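Local coordinates for putative sugar ABC transporter, substrate-binding protein (Clostridium phytofermentans, PDB 4WZZ), which binds L-rhamnose between its two lobes and probably delivers sugar to an ABC transporter as its substrate-binding component, at residues Asn66-Lys71 with Trp297-Leu302; Glu74-Val79 with Leu305-Ser310; Ile60-Gly65 with Ala116-Asp121; Pro247-Ile252 with Leu273-Glu278. All coordinates share one frame; numbering follows the deposited sequence.

Contact 1: residues Asn66-Lys71 with Trp297-Leu302. With RAM (alpha-L-rhamnopyranose), chain B.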
loop_
_atom_site.group_PDB
_atom_site.type_symbol
_atom_site.label_atom_id
_atom_site.label_comp_id
_atom_site.label_asym_id
_atom_site.label_seq_id
_atom_site.Cartn_x
_atom_site.Cartn_y
_atom_site.Cartn_z
ATOM N N ASN A 66 3.716 4.362 11.309
ATOM C CA ASN A 66 4.151 3.858 9.995
ATOM C C ASN A 66 4.487 5.021 9.070
ATOM O O ASN A 66 3.609 5.757 8.627
ATOM C CB ASN A 66 3.037 3.006 9.364
ATOM C CG ASN A 66 3.431 2.446 8.020
ATOM O OD1 ASN A 66 4.456 2.830 7.459
ATOM N ND2 ASN A 66 2.614 1.544 7.489
ATOM N N PRO A 67 5.769 5.236 8.788
ATOM C CA PRO A 67 6.161 6.386 7.976
ATOM C C PRO A 67 5.508 6.430 6.599
ATOM O O PRO A 67 5.290 7.530 6.076
ATOM C CB PRO A 67 7.695 6.244 7.871
ATOM C CG PRO A 67 8.079 5.374 8.985
ATOM C CD PRO A 67 6.928 4.493 9.317
ATOM N N TYR A 68 5.203 5.264 6.023
ATOM C CA TYR A 68 4.535 5.227 4.730
ATOM C C TYR A 68 3.191 5.949 4.840
ATOM O O TYR A 68 2.826 6.755 3.983
ATOM C CB TYR A 68 4.345 3.783 4.279
ATOM C CG TYR A 68 3.439 3.625 3.095
ATOM C CD1 TYR A 68 2.061 3.629 3.252
ATOM C CD2 TYR A 68 3.949 3.471 1.809
ATOM C CE1 TYR A 68 1.209 3.483 2.163
ATOM C CE2 TYR A 68 3.097 3.344 0.714
ATOM C CZ TYR A 68 1.734 3.348 0.902
ATOM O OH TYR A 68 0.892 3.214 -0.186
ATOM N N ASN A 69 2.473 5.689 5.921
ATOM C CA ASN A 69 1.158 6.306 6.104
ATOM C C ASN A 69 1.263 7.812 6.321
ATOM O O ASN A 69 0.387 8.578 5.915
ATOM C CB ASN A 69 0.422 5.686 7.292
ATOM C CG ASN A 69 0.019 4.237 7.052
ATOM O OD1 ASN A 69 -0.051 3.783 5.916
ATOM N ND2 ASN A 69 -0.242 3.509 8.119
ATOM N N GLN A 70 2.322 8.240 6.991
ATOM C CA GLN A 70 2.532 9.671 7.191
ATOM C C GLN A 70 2.828 10.404 5.882
ATOM O O GLN A 70 2.420 11.563 5.697
ATOM C CB GLN A 70 3.644 9.874 8.220
ATOM C CG GLN A 70 3.182 9.391 9.562
ATOM C CD GLN A 70 4.314 9.208 10.573
ATOM O OE1 GLN A 70 5.149 10.089 10.747
ATOM N NE2 GLN A 70 4.328 8.062 11.249
ATOM N N LYS A 71 3.546 9.749 4.974
ATOM C CA LYS A 71 3.861 10.374 3.691
ATOM C C LYS A 71 2.602 10.452 2.836
ATOM O O LYS A 71 2.387 11.430 2.124
ATOM C CB LYS A 71 4.986 9.618 2.975
ATOM C CG LYS A 71 6.339 9.815 3.710
ATOM C CD LYS A 71 7.405 8.888 3.249
ATOM C CE LYS A 71 8.595 8.838 4.244
ATOM N NZ LYS A 71 9.100 10.195 4.614
ATOM N N TRP A 297 6.264 2.859 -5.013
ATOM C CA TRP A 297 5.522 3.875 -5.766
ATOM C C TRP A 297 5.619 5.077 -4.848
ATOM O O TRP A 297 6.083 4.946 -3.719
ATOM C CB TRP A 297 4.040 3.473 -5.999
ATOM C CG TRP A 297 3.395 3.128 -4.725
ATOM C CD1 TRP A 297 2.894 3.976 -3.795
ATOM C CD2 TRP A 297 3.258 1.811 -4.196
ATOM N NE1 TRP A 297 2.430 3.270 -2.713
ATOM C CE2 TRP A 297 2.656 1.932 -2.930
ATOM C CE3 TRP A 297 3.580 0.546 -4.677
ATOM C CZ2 TRP A 297 2.370 0.820 -2.131
ATOM C CZ3 TRP A 297 3.279 -0.551 -3.896
ATOM C CH2 TRP A 297 2.696 -0.407 -2.629
ATOM N N ASN A 298 5.191 6.252 -5.295
ATOM C CA ASN A 298 5.348 7.428 -4.470
ATOM C C ASN A 298 4.135 7.615 -3.564
ATOM O O ASN A 298 3.056 7.960 -4.050
ATOM C CB ASN A 298 5.567 8.669 -5.353
ATOM C CG ASN A 298 5.902 9.910 -4.551
ATOM O OD1 ASN A 298 5.439 10.084 -3.428
ATOM N ND2 ASN A 298 6.695 10.807 -5.144
ATOM N N PRO A 299 4.307 7.391 -2.250
ATOM C CA PRO A 299 3.145 7.486 -1.349
ATOM C C PRO A 299 2.604 8.906 -1.223
ATOM O O PRO A 299 1.423 9.111 -0.931
ATOM C CB PRO A 299 3.678 6.986 -0.009
ATOM C CG PRO A 299 5.155 7.262 -0.072
ATOM C CD PRO A 299 5.558 7.099 -1.518
ATOM N N ILE A 300 3.477 9.887 -1.414
ATOM C CA ILE A 300 3.059 11.278 -1.372
ATOM C C ILE A 300 2.124 11.563 -2.551
ATOM O O ILE A 300 1.058 12.159 -2.404
ATOM C CB ILE A 300 4.262 12.230 -1.414
ATOM C CG1 ILE A 300 5.198 11.931 -0.246
ATOM C CG2 ILE A 300 3.794 13.667 -1.374
ATOM C CD1 ILE A 300 6.490 12.681 -0.301
ATOM N N GLN A 301 2.523 11.110 -3.734
ATOM C CA GLN A 301 1.692 11.272 -4.911
ATOM C C GLN A 301 0.413 10.444 -4.835
ATOM O O GLN A 301 -0.630 10.870 -5.365
ATOM C CB GLN A 301 2.486 10.936 -6.177
ATOM C CG GLN A 301 3.584 11.954 -6.444
ATOM C CD GLN A 301 4.380 11.675 -7.701
ATOM O OE1 GLN A 301 4.623 10.533 -8.048
ATOM N NE2 GLN A 301 4.823 12.731 -8.365
ATOM N N LEU A 302 0.458 9.291 -4.158
ATOM C CA LEU A 302 -0.759 8.514 -3.935
ATOM C C LEU A 302 -1.713 9.402 -3.149
ATOM O O LEU A 302 -2.904 9.517 -3.473
ATOM C CB LEU A 302 -0.480 7.229 -3.169
ATOM C CG LEU A 302 -1.725 6.422 -2.795
ATOM C CD1 LEU A 302 -2.481 5.981 -4.055
ATOM C CD2 LEU A 302 -1.403 5.189 -1.949
HETATM C C1 RAM B . 2.528 -0.571 4.544
HETATM C C2 RAM B . 1.007 -0.487 4.537
HETATM C C3 RAM B . 0.458 0.040 3.211
HETATM C C4 RAM B . 1.097 -0.678 2.027
HETATM C C5 RAM B . 2.619 -0.655 2.148
HETATM C C6 RAM B . 3.286 -1.452 1.038
HETATM O O1 RAM B . 3.047 0.713 4.588
HETATM O O2 RAM B . 0.553 -1.780 4.796
HETATM O O3 RAM B . -0.958 -0.121 3.254
HETATM O O4 RAM B . 0.691 -0.060 0.819
HETATM O O5 RAM B . 3.032 -1.194 3.376
#
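With CG anti to the backbone N (chi1 169°), Tyr68 sends its ring out from the first turn of helix 67-82 toward Trp297, whose CG sits between its own backbone N and carbonyl carbon (chi1 53°), a rotamer that turns the indole edge to the phenol. Trp297 NE1 donates to Tyr68 OH across 3.0 Å; the oxygen lies practically in the indole plane, although the bond is bent at the hydrogen (144°). The two rings stand almost perpendicular and meet rim to rim, neither over the other's face. Tyr68 OH also pairs with Asp143, so the hydroxyl is held from two directions, while Leu302 CD2 packs against it at 3.5 Å. The phenol ring itself is sandwiched: Pro299 CB makes a CH-pi contact with one face, 4.2 Å from the ring centroid, and the rhamnose lies over the other, with C5 above the ring centre. Farther from the sugar, Lys71 CB rests on Pro299 CG at 3.9 Å, and Ile300 CA approaches the carbonyl Lys71 O at 3.6 Å. Both helices begin here with asparagine N-caps. Asn66 OD1 accepts from Tyr68 N, its donor lying above the carbonyl plane, and Asn66 ND2 gives a nearly straight bond of 3.0 Å to rhamnose O1. The Asn66 amide thus serves both helix and ligand. Asn298 OD1 likewise accepts from Gln301 N at 3.1 Å. An aromatic platform beneath a pyranose ring, with polar groups round its rim, is the classic sugar site of periplasmic binding proteins.

Contact 2: residues Glu74-Val79 with Leu305-Ser310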
loop_
_atom_site.group_PDB
_atom_site.type_symbol
_atom_site.label_atom_id
_atom_site.label_comp_id
_atom_site.label_asym_id
_atom_site.label_seq_id
_atom_site.Cartn_x
_atom_site.Cartn_y
_atom_site.Cartn_z
ATOM N N GLU A 74 0.498 13.240 4.297
ATOM C CA GLU A 74 1.145 14.511 3.959
ATOM C C GLU A 74 0.767 14.967 2.548
ATOM O O GLU A 74 0.419 16.137 2.327
ATOM C CB GLU A 74 2.663 14.346 4.056
ATOM C CG GLU A 74 3.484 15.520 3.507
ATOM C CD GLU A 74 4.957 15.150 3.271
ATOM O OE1 GLU A 74 5.560 14.482 4.151
ATOM O OE2 GLU A 74 5.510 15.521 2.203
ATOM N N GLY A 75 0.833 14.041 1.598
ATOM C CA GLY A 75 0.527 14.338 0.213
ATOM C C GLY A 75 -0.934 14.698 0.051
ATOM O O GLY A 75 -1.280 15.551 -0.763
ATOM N N TYR A 76 -1.797 14.035 0.822
ATOM C CA TYR A 76 -3.229 14.288 0.760
ATOM C C TYR A 76 -3.519 15.695 1.302
ATOM O O TYR A 76 -4.203 16.506 0.660
ATOM C CB TYR A 76 -3.987 13.242 1.589
ATOM C CG TYR A 76 -5.490 13.277 1.389
ATOM C CD1 TYR A 76 -6.091 12.555 0.377
ATOM C CD2 TYR A 76 -6.296 14.043 2.223
ATOM C CE1 TYR A 76 -7.480 12.606 0.191
ATOM C CE2 TYR A 76 -7.655 14.095 2.055
ATOM C CZ TYR A 76 -8.242 13.370 1.035
ATOM O OH TYR A 76 -9.609 13.454 0.886
ATOM N N LYS A 77 -2.988 15.968 2.484
ATOM C CA LYS A 77 -3.173 17.253 3.142
ATOM C C LYS A 77 -2.627 18.392 2.280
ATOM O O LYS A 77 -3.252 19.446 2.155
ATOM C CB LYS A 77 -2.505 17.253 4.511
ATOM C CG LYS A 77 -2.473 18.625 5.201
ATOM C CD LYS A 77 -1.751 18.509 6.518
ATOM C CE LYS A 77 -1.598 19.860 7.208
ATOM N NZ LYS A 77 -2.096 19.852 8.614
ATOM N N GLN A 78 -1.472 18.170 1.667
ATOM C CA GLN A 78 -0.834 19.226 0.895
ATOM C C GLN A 78 -1.760 19.721 -0.212
ATOM O O GLN A 78 -1.958 20.934 -0.387
ATOM C CB GLN A 78 0.488 18.721 0.333
ATOM C CG GLN A 78 1.380 19.819 -0.178
ATOM C CD GLN A 78 1.069 20.171 -1.608
ATOM O OE1 GLN A 78 0.829 21.336 -1.952
ATOM N NE2 GLN A 78 1.073 19.160 -2.463
ATOM N N VAL A 79 -2.353 18.788 -0.945
ATOM C CA VAL A 79 -3.216 19.152 -2.075
ATOM C C VAL A 79 -4.546 19.741 -1.608
ATOM O O VAL A 79 -5.021 20.745 -2.162
ATOM C CB VAL A 79 -3.445 17.943 -3.031
ATOM C CG1 VAL A 79 -4.596 18.194 -3.998
ATOM C CG2 VAL A 79 -2.174 17.655 -3.819
ATOM N N LEU A 305 -3.037 12.284 -5.395
ATOM C CA LEU A 305 -4.057 11.901 -6.379
ATOM C C LEU A 305 -5.377 11.641 -5.678
ATOM O O LEU A 305 -6.442 12.010 -6.168
ATOM C CB LEU A 305 -3.608 10.643 -7.132
ATOM C CG LEU A 305 -4.628 10.094 -8.121
ATOM C CD1 LEU A 305 -4.974 11.126 -9.167
ATOM C CD2 LEU A 305 -4.084 8.835 -8.763
ATOM N N ALA A 306 -5.310 10.993 -4.521
ATOM C CA ALA A 306 -6.509 10.757 -3.732
ATOM C C ALA A 306 -7.164 12.072 -3.333
ATOM O O ALA A 306 -8.406 12.165 -3.288
ATOM C CB ALA A 306 -6.185 9.919 -2.500
ATOM N N ALA A 307 -6.348 13.092 -3.059
ATOM C CA ALA A 307 -6.888 14.413 -2.745
ATOM C C ALA A 307 -7.549 15.039 -3.975
ATOM O O ALA A 307 -8.651 15.576 -3.876
ATOM C CB ALA A 307 -5.796 15.338 -2.180
ATOM N N TYR A 308 -6.895 14.979 -5.132
ATOM C CA TYR A 308 -7.513 15.532 -6.339
ATOM C C TYR A 308 -8.846 14.846 -6.627
ATOM O O TYR A 308 -9.837 15.497 -7.012
ATOM C CB TYR A 308 -6.582 15.425 -7.547
ATOM C CG TYR A 308 -5.418 16.384 -7.500
ATOM C CD1 TYR A 308 -5.627 17.754 -7.472
ATOM C CD2 TYR A 308 -4.102 15.919 -7.493
ATOM C CE1 TYR A 308 -4.567 18.639 -7.433
ATOM C CE2 TYR A 308 -3.038 16.795 -7.459
ATOM C CZ TYR A 308 -3.275 18.156 -7.433
ATOM O OH TYR A 308 -2.229 19.048 -7.391
ATOM N N ALA A 309 -8.885 13.527 -6.447
ATOM C CA ALA A 309 -10.092 12.757 -6.717
ATOM C C ALA A 309 -11.174 13.074 -5.688
ATOM O O ALA A 309 -12.363 13.172 -6.027
ATOM C CB ALA A 309 -9.784 11.251 -6.743
ATOM N N SER A 310 -10.762 13.277 -4.437
ATOM C CA SER A 310 -11.691 13.666 -3.388
ATOM C C SER A 310 -12.351 15.012 -3.716
ATOM O O SER A 310 -13.560 15.178 -3.587
ATOM C CB SER A 310 -10.951 13.812 -2.059
ATOM O OG SER A 310 -10.427 12.563 -1.646
#
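Tyr76, Val79 and Ala307 carry this helix-helix packing, in which helices 67-82 and 299-315 run side by side on one face of the mixed sheet in an alpha/beta lobe of the periplasmic binding protein fold. The segment axes approach to 8.0 Å and cross at -42°, a closeness that small residues permit: Ala307 CB lies 3.5 Å from the backbone oxygen Tyr76 O. The same methyl covers one face of the Tyr76 ring, displaced toward the rim, and touches Val79 CG1 at 3.6 Å, so Ala307 is held between the tyrosine and the valine. Val79 places CG1 anti to its backbone N (chi1 166°), and that methyl presses on the face of the Tyr308 ring, 3.6 Å from the centroid, while CG2 lies nearer the phenol end. Ala306 CB meets the Tyr76 ring at its edge. Beneath the pair, Tyr76 also touches Tyr57 and Ile59 of strand 56-60, and Ala306 rests on Leu140 and Leu142 of strand 138-142. In this apolar layer the buried tyrosine hydroxyl is satisfied by a relay: Tyr76 OH donates to Ser310 OG at 2.8 Å, and Ser310 OG donates in turn to Ala306 O at 2.6 Å. Ala306 O accepts a second bond, from Ser310 N, and the two donors reach it from opposite faces of the carbonyl plane.

Contact 3: residues Ile60-Gly65 with Ala116-Asp121. With RAM (alpha-L-rhamnopyranose), chain B.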
loop_
_atom_site.group_PDB
_atom_site.type_symbol
_atom_site.label_atom_id
_atom_site.label_comp_id
_atom_site.label_asym_id
_atom_site.label_seq_id
_atom_site.Cartn_x
_atom_site.Cartn_y
_atom_site.Cartn_z
ATOM N N ILE A 60 -8.150 8.862 6.692
ATOM C CA ILE A 60 -7.967 7.881 7.740
ATOM C C ILE A 60 -7.020 6.838 7.198
ATOM O O ILE A 60 -7.381 6.065 6.311
ATOM C CB ILE A 60 -9.298 7.224 8.131
ATOM C CG1 ILE A 60 -10.259 8.293 8.652
ATOM C CG2 ILE A 60 -9.048 6.193 9.210
ATOM C CD1 ILE A 60 -11.701 7.795 8.856
ATOM N N VAL A 61 -5.778 6.872 7.655
ATOM C CA VAL A 61 -4.798 5.924 7.153
ATOM C C VAL A 61 -4.968 4.586 7.890
ATOM O O VAL A 61 -5.823 4.465 8.743
ATOM C CB VAL A 61 -3.359 6.468 7.305
ATOM C CG1 VAL A 61 -3.187 7.729 6.502
ATOM C CG2 VAL A 61 -3.027 6.735 8.756
ATOM N N LYS A 62 -4.165 3.580 7.559
ATOM C CA LYS A 62 -4.314 2.287 8.215
ATOM C C LYS A 62 -3.980 2.373 9.705
ATOM O O LYS A 62 -4.659 1.803 10.543
ATOM C CB LYS A 62 -3.370 1.257 7.602
ATOM C CG LYS A 62 -3.770 0.613 6.309
ATOM C CD LYS A 62 -2.852 -0.622 6.087
ATOM C CE LYS A 62 -3.211 -1.375 4.853
ATOM N NZ LYS A 62 -2.260 -2.498 4.640
ATOM N N SER A 63 -2.890 3.056 10.038
ATOM C CA SER A 63 -2.391 3.011 11.403
ATOM C C SER A 63 -1.310 4.027 11.711
ATOM O O SER A 63 -0.620 4.522 10.818
ATOM C CB SER A 63 -1.841 1.618 11.723
ATOM O OG SER A 63 -0.737 1.291 10.873
ATOM N N ALA A 64 -1.171 4.300 13.002
ATOM C CA ALA A 64 -0.059 5.089 13.544
ATOM C C ALA A 64 1.252 4.317 13.449
ATOM O O ALA A 64 1.252 3.101 13.328
ATOM C CB ALA A 64 -0.333 5.421 14.994
ATOM N N GLY A 65 2.356 5.050 13.534
ATOM C CA GLY A 65 3.651 4.438 13.732
ATOM C C GLY A 65 4.209 3.878 12.442
ATOM O O GLY A 65 5.069 3.005 12.478
ATOM N N ALA A 116 -11.518 9.844 3.051
ATOM C CA ALA A 116 -10.649 9.016 2.230
ATOM C C ALA A 116 -10.042 8.002 3.174
ATOM O O ALA A 116 -9.417 8.383 4.151
ATOM C CB ALA A 116 -9.550 9.864 1.582
ATOM N N ILE A 117 -10.230 6.718 2.892
ATOM C CA ILE A 117 -9.811 5.699 3.838
ATOM C C ILE A 117 -8.987 4.563 3.223
ATOM O O ILE A 117 -9.288 4.068 2.143
ATOM C CB ILE A 117 -11.015 5.158 4.597
ATOM C CG1 ILE A 117 -10.564 4.166 5.670
ATOM C CG2 ILE A 117 -12.057 4.564 3.641
ATOM C CD1 ILE A 117 -11.544 4.042 6.829
ATOM N N ALA A 118 -7.931 4.189 3.945
ATOM C CA ALA A 118 -7.089 3.043 3.618
ATOM C C ALA A 118 -7.501 1.918 4.547
ATOM O O ALA A 118 -7.177 1.930 5.742
ATOM C CB ALA A 118 -5.628 3.381 3.812
ATOM N N ALA A 119 -8.255 0.966 4.002
ATOM C CA ALA A 119 -8.995 0.011 4.813
ATOM C C ALA A 119 -8.156 -1.042 5.488
ATOM O O ALA A 119 -7.293 -1.660 4.862
ATOM C CB ALA A 119 -10.068 -0.691 3.947
ATOM N N ASN A 120 -8.440 -1.269 6.765
ATOM C CA ASN A 120 -7.808 -2.359 7.515
ATOM C C ASN A 120 -8.575 -3.664 7.389
ATOM O O ASN A 120 -8.108 -4.722 7.825
ATOM C CB ASN A 120 -7.673 -1.987 8.983
ATOM C CG ASN A 120 -6.612 -0.932 9.214
ATOM O OD1 ASN A 120 -5.647 -0.837 8.459
ATOM N ND2 ASN A 120 -6.782 -0.138 10.254
ATOM N N ASP A 121 -9.752 -3.589 6.783
ATOM C CA ASP A 121 -10.585 -4.768 6.541
ATOM C C ASP A 121 -11.515 -4.390 5.405
ATOM O O ASP A 121 -11.981 -3.241 5.322
ATOM C CB ASP A 121 -11.375 -5.137 7.793
ATOM C CG ASP A 121 -12.166 -6.451 7.645
ATOM O OD1 ASP A 121 -13.215 -6.464 6.959
ATOM O OD2 ASP A 121 -11.742 -7.460 8.243
HETATM C C1 RAM B . 2.528 -0.571 4.544
HETATM C C2 RAM B . 1.007 -0.487 4.537
HETATM C C3 RAM B . 0.458 0.040 3.211
HETATM C C4 RAM B . 1.097 -0.678 2.027
HETATM C C5 RAM B . 2.619 -0.655 2.148
HETATM C C6 RAM B . 3.286 -1.452 1.038
HETATM O O1 RAM B . 3.047 0.713 4.588
HETATM O O2 RAM B . 0.553 -1.780 4.796
HETATM O O3 RAM B . -0.958 -0.121 3.254
HETATM O O4 RAM B . 0.691 -0.060 0.819
HETATM O O5 RAM B . 3.032 -1.194 3.376
#
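Lys62 and Asn120 meet where two neighbouring strand ends turn into the sugar site. Asn120 ND2 donates to the backbone oxygen Lys62 O at 2.9 Å, nearly straight (169°), with the acceptor in the amide plane and the donor on a carbonyl lone pair. The other end of the amide, OD1, lies against the aliphatic part of Lys62, 3.2 Å from CG. Beyond CG the lysine chain is fully extended, which carries NZ to rhamnose O2 at 2.9 Å; its bond to rhamnose O3 is weak. Lys62 NZ also donates to Asn192, and the positive charge probably strengthens the grip on the hydroxyls. Next outward, Ala118 O packs on Lys62 CG at 3.7 Å, and this carbonyl accepts from Gln100. Gln100 also receives the N-H of Asn120, while Asn120 ND2 has a second acceptor in Thr96 O, so the amide that steadies the lysine backbone is itself fixed by Gln100 and Thr96, on and just before helix 97-110. Behind this shell the strands pair in parallel. Ile60 N donates to Ala116 O at 2.9 Å and Ala118 N to Ile60 O at 3.1 Å, two bonds flanking Ile117 at the last bridge before both strands leave the sheet as loops. The side chains of Ile60 and Ile117 lie alongside each other, CG2 of Ile60 touching CD1 of Ile117 at 4.1 Å. Strand 56-60 runs between strands 86-90 and 114-117, with the two isoleucines packed against helix 97-110, while Val61 and Ala116 face helix 67-82 across the sheet.

Contact 4: residues Pro247-Ile252 with Leu273-Glu278. With RAM (alpha-L-rhamnopyranose), chain B.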
loop_
_atom_site.group_PDB
_atom_site.type_symbol
_atom_site.label_atom_id
_atom_site.label_comp_id
_atom_site.label_asym_id
_atom_site.label_seq_id
_atom_site.Cartn_x
_atom_site.Cartn_y
_atom_site.Cartn_z
ATOM N N PRO A 247 5.529 -7.769 1.460
ATOM C CA PRO A 247 4.810 -6.694 0.744
ATOM C C PRO A 247 4.170 -5.694 1.708
ATOM O O PRO A 247 2.955 -5.445 1.692
ATOM C CB PRO A 247 3.745 -7.461 -0.037
ATOM C CG PRO A 247 3.428 -8.616 0.892
ATOM C CD PRO A 247 4.788 -9.039 1.399
ATOM N N THR A 248 5.022 -5.107 2.545
ATOM C CA THR A 248 4.623 -4.137 3.557
ATOM C C THR A 248 5.882 -3.367 3.942
ATOM O O THR A 248 6.940 -3.963 4.161
ATOM C CB THR A 248 4.039 -4.786 4.838
ATOM O OG1 THR A 248 4.368 -3.963 5.966
ATOM C CG2 THR A 248 4.587 -6.199 5.052
ATOM N N THR A 249 5.793 -2.048 3.944
ATOM C CA THR A 249 6.976 -1.253 4.223
ATOM C C THR A 249 7.513 -1.518 5.626
ATOM O O THR A 249 8.725 -1.542 5.848
ATOM C CB THR A 249 6.743 0.248 4.015
ATOM O OG1 THR A 249 5.779 0.716 4.961
ATOM C CG2 THR A 249 6.314 0.540 2.589
ATOM N N VAL A 250 6.621 -1.750 6.577
ATOM C CA VAL A 250 7.026 -2.039 7.938
ATOM C C VAL A 250 7.674 -3.422 8.014
ATOM O O VAL A 250 8.752 -3.596 8.596
ATOM C CB VAL A 250 5.830 -1.946 8.906
ATOM C CG1 VAL A 250 6.208 -2.413 10.326
ATOM C CG2 VAL A 250 5.288 -0.518 8.935
ATOM N N GLY A 251 7.023 -4.411 7.423
ATOM C CA GLY A 251 7.533 -5.764 7.461
ATOM C C GLY A 251 8.890 -5.921 6.808
ATOM O O GLY A 251 9.773 -6.616 7.339
ATOM N N ILE A 252 9.072 -5.291 5.650
ATOM C CA ILE A 252 10.334 -5.473 4.946
ATOM C C ILE A 252 11.492 -4.858 5.732
ATOM O O ILE A 252 12.572 -5.441 5.812
ATOM C CB ILE A 252 10.284 -4.985 3.487
ATOM C CG1 ILE A 252 11.469 -5.556 2.692
ATOM C CG2 ILE A 252 10.197 -3.456 3.411
ATOM C CD1 ILE A 252 11.487 -5.110 1.244
ATOM N N LEU A 273 7.896 -4.699 -0.695
ATOM C CA LEU A 273 7.398 -3.337 -0.921
ATOM C C LEU A 273 7.904 -2.472 0.223
ATOM O O LEU A 273 7.429 -2.579 1.335
ATOM C CB LEU A 273 5.858 -3.355 -0.977
ATOM C CG LEU A 273 5.298 -4.276 -2.074
ATOM C CD1 LEU A 273 3.777 -4.300 -2.016
ATOM C CD2 LEU A 273 5.819 -3.887 -3.487
ATOM N N GLY A 274 8.871 -1.606 -0.049
ATOM C CA GLY A 274 9.502 -0.850 1.008
ATOM C C GLY A 274 9.784 0.614 0.669
ATOM O O GLY A 274 9.785 1.023 -0.495
ATOM N N LEU A 275 10.042 1.397 1.709
ATOM C CA LEU A 275 10.401 2.808 1.553
ATOM C C LEU A 275 11.880 2.898 1.253
ATOM O O LEU A 275 12.690 2.341 1.999
ATOM C CB LEU A 275 10.130 3.596 2.833
ATOM C CG LEU A 275 8.654 3.872 3.159
ATOM C CD1 LEU A 275 8.528 4.578 4.483
ATOM C CD2 LEU A 275 7.972 4.701 2.095
ATOM N N PRO A 276 12.246 3.592 0.166
ATOM C CA PRO A 276 13.682 3.802 -0.090
ATOM C C PRO A 276 14.463 4.361 1.116
ATOM O O PRO A 276 15.593 3.929 1.416
ATOM C CB PRO A 276 13.675 4.782 -1.268
ATOM C CG PRO A 276 12.387 4.444 -2.025
ATOM C CD PRO A 276 11.396 4.157 -0.906
ATOM N N SER A 277 13.865 5.301 1.830
ATOM C CA SER A 277 14.492 5.926 3.002
ATOM C C SER A 277 14.874 4.908 4.089
ATOM O O SER A 277 15.927 5.025 4.718
ATOM C CB SER A 277 13.568 6.992 3.592
ATOM O OG SER A 277 12.360 6.395 4.044
ATOM N N GLU A 278 14.018 3.921 4.314
ATOM C CA GLU A 278 14.252 2.887 5.316
ATOM C C GLU A 278 15.148 1.744 4.821
ATOM O O GLU A 278 15.884 1.123 5.601
ATOM C CB GLU A 278 12.909 2.303 5.759
ATOM C CG GLU A 278 12.064 3.282 6.535
ATOM C CD GLU A 278 10.835 2.627 7.139
ATOM O OE1 GLU A 278 10.122 1.905 6.425
ATOM O OE2 GLU A 278 10.579 2.850 8.332
HETATM C C1 RAM B . 2.528 -0.571 4.544
HETATM C C2 RAM B . 1.007 -0.487 4.537
HETATM C C3 RAM B . 0.458 0.040 3.211
HETATM C C4 RAM B . 1.097 -0.678 2.027
HETATM C C5 RAM B . 2.619 -0.655 2.148
HETATM C C6 RAM B . 3.286 -1.452 1.038
HETATM O O1 RAM B . 3.047 0.713 4.588
HETATM O O2 RAM B . 0.553 -1.780 4.796
HETATM O O3 RAM B . -0.958 -0.121 3.254
HETATM O O4 RAM B . 0.691 -0.060 0.819
HETATM O O5 RAM B . 3.032 -1.194 3.376
HETATM O O HOH W 1 10.432 0.161 4.326
HETATM O O HOH W 2 7.351 1.706 6.806
#
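Thr249 and Gly274 bring their backbones within 4.1 Å, CA to CA, where two adjoining strands end, and the carbonyl Leu273 O faces the first turn of helix 249-261. Thr249 CA touches that oxygen at 3.2 Å, and Ile252 CG2 packs on Gly274 CA at 3.6 Å. Leu273 CD1 lies against Pro247 CB at 3.7 Å, and its CB borders C6 of the rhamnose. Thr249 holds the sugar twice. Its backbone N donates to ring oxygen O5 at 2.9 Å, and OG1, set between the backbone N and the carbonyl carbon (chi1 65°), shares a 2.8 Å hydrogen bond with O1. On the far side two waters tie the threonine to Glu278: one donates to Thr249 O and Glu278 OE1 and accepts from Leu275 N, while the second joins Thr249 OG1 to the same OE1. Thr248 OG1 caps the helix by accepting from Gly251 N at 3.1 Å, nearly straight (176°), and also pairs with Asp222. Sugar-binding groups gathered at the C-terminal ends of parallel strands, beside a helix N-terminus, are characteristic of the ligand cleft in this Rossmann-like lobe.

Contacts 1 and 2 are successive levels of one interface, helix 67-82 against helix 299-315, their centres 11 Å apart. Contact 3 joins strands of the mixed sheet beside these helices, where Asn69 probably hydrogen-bonds to Ser63. Contact 4 belongs to the other, four-stranded sheet, its centre 22 Å from that of contact 2, yet Thr249 touches Tyr68. Along the chain 60-65 runs straight into 66-71; contact 3 alternates its segments with those of contacts 1 and 2 and closes before contact 4, nested inside both, opens. Contacts 1, 3 and 4 meet the rhamnose, so elements of both sheets close round one sugar; contact 2 lies farther away, the Ala306 side chain about 13 Å from it.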